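Long-range contact in lipase (Penicillium expansum, PDB 3G7N), which hydrolyses acylglycerol lipids such as triacylglycerols, releasing free fatty acids, as a secreted alkaline lipase of the alpha/beta-hydrolase fold: residues A[102-115]-A[137-149]. Residues are numbered along the deposited sequence; the frame is centred on the assembly and turned at random.
Sequences PWSAVHDTIITEVK and LTSIAHVALAQNF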
# COMPACT_ATOMS: atom_id res chain seq x y z
N PRO A 102 1.78 13.38 4.53
CA PRO A 102 0.50 13.14 3.84
C PRO A 102 -0.41 12.16 4.59
O PRO A 102 -1.60 12.40 4.68
CB PRO A 102 0.91 12.59 2.47
CG PRO A 102 2.36 12.16 2.62
CD PRO A 102 2.93 13.13 3.64
N TRP A 103 0.14 11.08 5.15
CA TRP A 103 -0.74 10.17 5.90
C TRP A 103 -1.40 10.89 7.08
O TRP A 103 -2.60 10.76 7.31
CB TRP A 103 -0.01 8.93 6.39
CG TRP A 103 -0.92 8.01 7.12
CD1 TRP A 103 -1.08 7.93 8.49
CD2 TRP A 103 -2.03 7.30 6.55
NE1 TRP A 103 -2.20 7.19 8.79
CE2 TRP A 103 -2.77 6.75 7.62
CE3 TRP A 103 -2.44 7.02 5.23
CZ2 TRP A 103 -3.93 6.01 7.42
CZ3 TRP A 103 -3.57 6.25 5.03
CH2 TRP A 103 -4.29 5.73 6.13
N SER A 104 -0.62 11.64 7.85
CA SER A 104 -1.15 12.29 9.04
C SER A 104 -2.23 13.30 8.70
O SER A 104 -3.16 13.49 9.48
CB SER A 104 -0.01 12.95 9.83
OG SER A 104 0.48 14.08 9.14
N ALA A 105 -2.18 13.84 7.50
CA ALA A 105 -3.20 14.78 7.04
C ALA A 105 -4.57 14.11 6.91
O ALA A 105 -5.59 14.77 7.09
CB ALA A 105 -2.80 15.44 5.73
N VAL A 106 -4.59 12.83 6.53
CA VAL A 106 -5.84 12.12 6.23
C VAL A 106 -6.19 11.07 7.26
O VAL A 106 -7.30 10.52 7.23
CB VAL A 106 -5.82 11.49 4.82
CG1 VAL A 106 -5.71 12.56 3.73
CG2 VAL A 106 -4.69 10.46 4.69
N HIS A 107 -5.28 10.81 8.19
CA HIS A 107 -5.41 9.72 9.14
C HIS A 107 -6.74 9.75 9.88
O HIS A 107 -7.44 8.75 9.96
CB HIS A 107 -4.24 9.77 10.14
CG HIS A 107 -4.29 8.71 11.18
ND1 HIS A 107 -4.71 8.93 12.48
CD2 HIS A 107 -3.82 7.44 11.16
CE1 HIS A 107 -4.56 7.82 13.18
NE2 HIS A 107 -4.00 6.91 12.40
N ASP A 108 -7.04 10.87 10.54
CA ASP A 108 -8.22 10.91 11.40
C ASP A 108 -9.52 10.77 10.59
O ASP A 108 -10.44 10.09 11.02
CB ASP A 108 -8.28 12.20 12.23
CG ASP A 108 -7.26 12.21 13.36
OD1 ASP A 108 -6.98 11.14 13.92
OD2 ASP A 108 -7.05 13.32 13.91
N THR A 109 -9.55 11.36 9.40
CA THR A 109 -10.69 11.20 8.51
C THR A 109 -10.90 9.74 8.13
O THR A 109 -12.03 9.24 8.17
CB THR A 109 -10.51 12.05 7.25
OG1 THR A 109 -10.35 13.42 7.63
CG2 THR A 109 -11.73 11.94 6.35
N ILE A 110 -9.83 9.04 7.79
CA ILE A 110 -9.92 7.64 7.40
C ILE A 110 -10.34 6.78 8.59
O ILE A 110 -11.26 5.96 8.46
CB ILE A 110 -8.59 7.16 6.80
CG1 ILE A 110 -8.38 7.83 5.44
CG2 ILE A 110 -8.59 5.66 6.66
CD1 ILE A 110 -7.00 7.62 4.83
N ILE A 111 -9.68 6.94 9.74
CA ILE A 111 -10.06 6.15 10.92
C ILE A 111 -11.53 6.36 11.29
O ILE A 111 -12.24 5.41 11.60
CB ILE A 111 -9.13 6.46 12.12
CG1 ILE A 111 -7.67 6.11 11.79
CG2 ILE A 111 -9.59 5.70 13.35
CD1 ILE A 111 -7.42 4.67 11.39
N THR A 112 -11.99 7.60 11.23
CA THR A 112 -13.39 7.90 11.54
C THR A 112 -14.36 7.19 10.61
O THR A 112 -15.34 6.60 11.04
CB THR A 112 -13.64 9.42 11.51
OG1 THR A 112 -12.86 10.04 12.54
CG2 THR A 112 -15.11 9.75 11.76
N GLU A 113 -14.06 7.18 9.32
CA GLU A 113 -14.94 6.53 8.36
C GLU A 113 -14.88 5.02 8.50
O GLU A 113 -15.91 4.34 8.47
CB GLU A 113 -14.60 6.95 6.92
CG GLU A 113 -15.45 6.24 5.87
CD GLU A 113 -16.93 6.60 5.92
OE1 GLU A 113 -17.32 7.56 6.63
OE2 GLU A 113 -17.70 6.02 5.12
N VAL A 114 -13.70 4.46 8.73
CA VAL A 114 -13.60 3.02 8.95
C VAL A 114 -14.42 2.61 10.19
O VAL A 114 -15.13 1.59 10.17
CB VAL A 114 -12.14 2.54 9.04
CG1 VAL A 114 -12.06 1.07 9.49
CG2 VAL A 114 -11.42 2.76 7.71
N LYS A 115 -14.36 3.41 11.25
CA LYS A 115 -15.11 3.10 12.46
C LYS A 115 -16.62 3.15 12.21
O LYS A 115 -17.35 2.25 12.63
CB LYS A 115 -14.74 4.06 13.58
CG LYS A 115 -15.28 3.65 14.94
CD LYS A 115 -14.96 4.72 15.98
CE LYS A 115 -15.34 4.24 17.38
NZ LYS A 115 -14.76 5.10 18.46
N LEU A 137 2.03 4.92 1.34
CA LEU A 137 0.97 5.30 2.27
C LEU A 137 0.30 4.07 2.88
O LEU A 137 -0.02 4.07 4.07
CB LEU A 137 -0.06 6.21 1.59
CG LEU A 137 0.45 7.61 1.23
CD1 LEU A 137 -0.47 8.29 0.19
CD2 LEU A 137 0.61 8.46 2.48
N THR A 138 0.09 3.03 2.08
CA THR A 138 -0.53 1.80 2.56
C THR A 138 0.35 1.13 3.62
O THR A 138 -0.17 0.51 4.56
CB THR A 138 -0.77 0.86 1.38
OG1 THR A 138 -1.77 1.41 0.54
CG2 THR A 138 -1.23 -0.53 1.81
N SER A 139 1.67 1.30 3.54
CA SER A 139 2.55 0.71 4.54
C SER A 139 2.41 1.37 5.91
O SER A 139 2.63 0.70 6.93
CB SER A 139 4.01 0.67 4.06
OG SER A 139 4.65 1.92 4.15
N ILE A 140 2.00 2.63 5.95
CA ILE A 140 1.62 3.25 7.21
C ILE A 140 0.17 2.99 7.56
O ILE A 140 -0.14 2.73 8.73
CB ILE A 140 2.01 4.76 7.28
CG1 ILE A 140 1.64 5.34 8.65
CG2 ILE A 140 1.47 5.55 6.11
CD1 ILE A 140 2.39 4.71 9.82
N ALA A 141 -0.73 2.99 6.56
CA ALA A 141 -2.13 2.62 6.81
C ALA A 141 -2.28 1.28 7.51
O ALA A 141 -3.12 1.12 8.40
CB ALA A 141 -2.93 2.62 5.51
N HIS A 142 -1.45 0.32 7.14
CA HIS A 142 -1.49 -1.00 7.74
C HIS A 142 -1.33 -0.91 9.27
O HIS A 142 -2.10 -1.49 10.04
CB HIS A 142 -0.38 -1.87 7.15
CG HIS A 142 -0.35 -3.26 7.70
ND1 HIS A 142 -1.28 -4.21 7.34
CD2 HIS A 142 0.46 -3.84 8.62
CE1 HIS A 142 -1.04 -5.32 8.02
NE2 HIS A 142 0.04 -5.14 8.77
N VAL A 143 -0.33 -0.15 9.70
CA VAL A 143 -0.07 0.04 11.13
C VAL A 143 -1.15 0.89 11.80
O VAL A 143 -1.62 0.56 12.88
CB VAL A 143 1.33 0.67 11.34
CG1 VAL A 143 1.55 1.08 12.79
CG2 VAL A 143 2.42 -0.30 10.90
N ALA A 144 -1.63 1.92 11.12
CA ALA A 144 -2.71 2.75 11.65
C ALA A 144 -3.95 1.90 11.91
O ALA A 144 -4.64 2.09 12.92
CB ALA A 144 -3.05 3.88 10.66
N LEU A 145 -4.33 1.07 10.95
CA LEU A 145 -5.51 0.23 11.09
C LEU A 145 -5.31 -0.86 12.15
O LEU A 145 -6.23 -1.15 12.93
CB LEU A 145 -5.91 -0.38 9.73
CG LEU A 145 -6.35 0.62 8.66
CD1 LEU A 145 -6.45 -0.11 7.32
CD2 LEU A 145 -7.69 1.28 9.03
N ALA A 146 -4.16 -1.52 12.15
CA ALA A 146 -3.90 -2.57 13.13
C ALA A 146 -3.98 -2.02 14.54
O ALA A 146 -4.53 -2.70 15.44
CB ALA A 146 -2.52 -3.18 12.90
N GLN A 147 -3.46 -0.82 14.75
CA GLN A 147 -3.40 -0.24 16.09
C GLN A 147 -4.76 0.29 16.52
O GLN A 147 -5.14 0.18 17.70
CB GLN A 147 -2.37 0.88 16.11
CG GLN A 147 -0.94 0.39 16.05
CD GLN A 147 -0.40 0.04 17.42
OE1 GLN A 147 0.03 -1.09 17.65
NE2 GLN A 147 -0.35 1.02 18.28
N ASN A 148 -5.52 0.87 15.59
CA ASN A 148 -6.84 1.41 15.93
C ASN A 148 -7.93 0.36 16.01
O ASN A 148 -8.90 0.53 16.76
CB ASN A 148 -7.25 2.51 14.95
CG ASN A 148 -6.66 3.86 15.32
OD1 ASN A 148 -7.23 4.58 16.15
ND2 ASN A 148 -5.48 4.19 14.79
N PHE A 149 -7.77 -0.74 15.28
CA PHE A 149 -8.81 -1.77 15.18
C PHE A 149 -8.21 -3.17 15.41
O PHE A 149 -8.25 -4.03 14.54
CB PHE A 149 -9.52 -1.68 13.81
CG PHE A 149 -10.06 -0.31 13.51
CD1 PHE A 149 -11.13 0.21 14.23
CD2 PHE A 149 -9.52 0.46 12.49
CE1 PHE A 149 -11.61 1.46 13.98
CE2 PHE A 149 -10.00 1.72 12.24
CZ PHE A 149 -11.07 2.21 12.95
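Trp103 drops as a knob into a hole formed by Leu137, Ile140, Ala141 and Ala144, packing helix 97-120 against helix 133-148 of the alpha/beta-hydrolase fold. The second helix follows the nucleophile elbow that carries Ser132; the side chain of Leu137 lies about 9 Å from the side chain of Ser132. The segment axes come within 10.4 Å and cross at -41°, a spacing wide enough for an indole.

The tight part is the Trp103 end. With CG anti to the backbone N (chi1 -179°), the indole reaches across the gap and is sandwiched: Ala141 CA lies against one face, while Val106 CG2 and His107 CA of its own helix cover the opposite one. Ile140 packs over the five-membered ring, its CG1 making a CH-pi contact 4.1 Å from the centroid; its CG2 stands 3.6 Å from Trp103 CG. At the far rim, Trp103 CH2 meets Ala141 CB at 3.5 Å. Were Trp103 reduced to an alanine, the hole would probably be left unfilled and Ile140 would lose the ring it packs over. Ala144 CB also meets the edge of the His107 imidazole, near its plane.

Toward Lys115 the contact opens to solvent. Phe149 still packs there, its ring edge against Ile111 O and its CZ beside Ile111 CG2, with Val114 CG1 3.5 Å from Phe149 CE2. Looser are Ile111 CD1 and Leu145 CD2, 4.1 Å apart, and exposed Lys115, which contributes little more than CB, its extended chain leading away. Asn148 lies between the two regions; its ND2 also bonds Ser85 O, tying in a loop. Within its helix, the same ND2 donates to Ala144 O at 2.9 Å, the acceptor only 1° out of the amide plane.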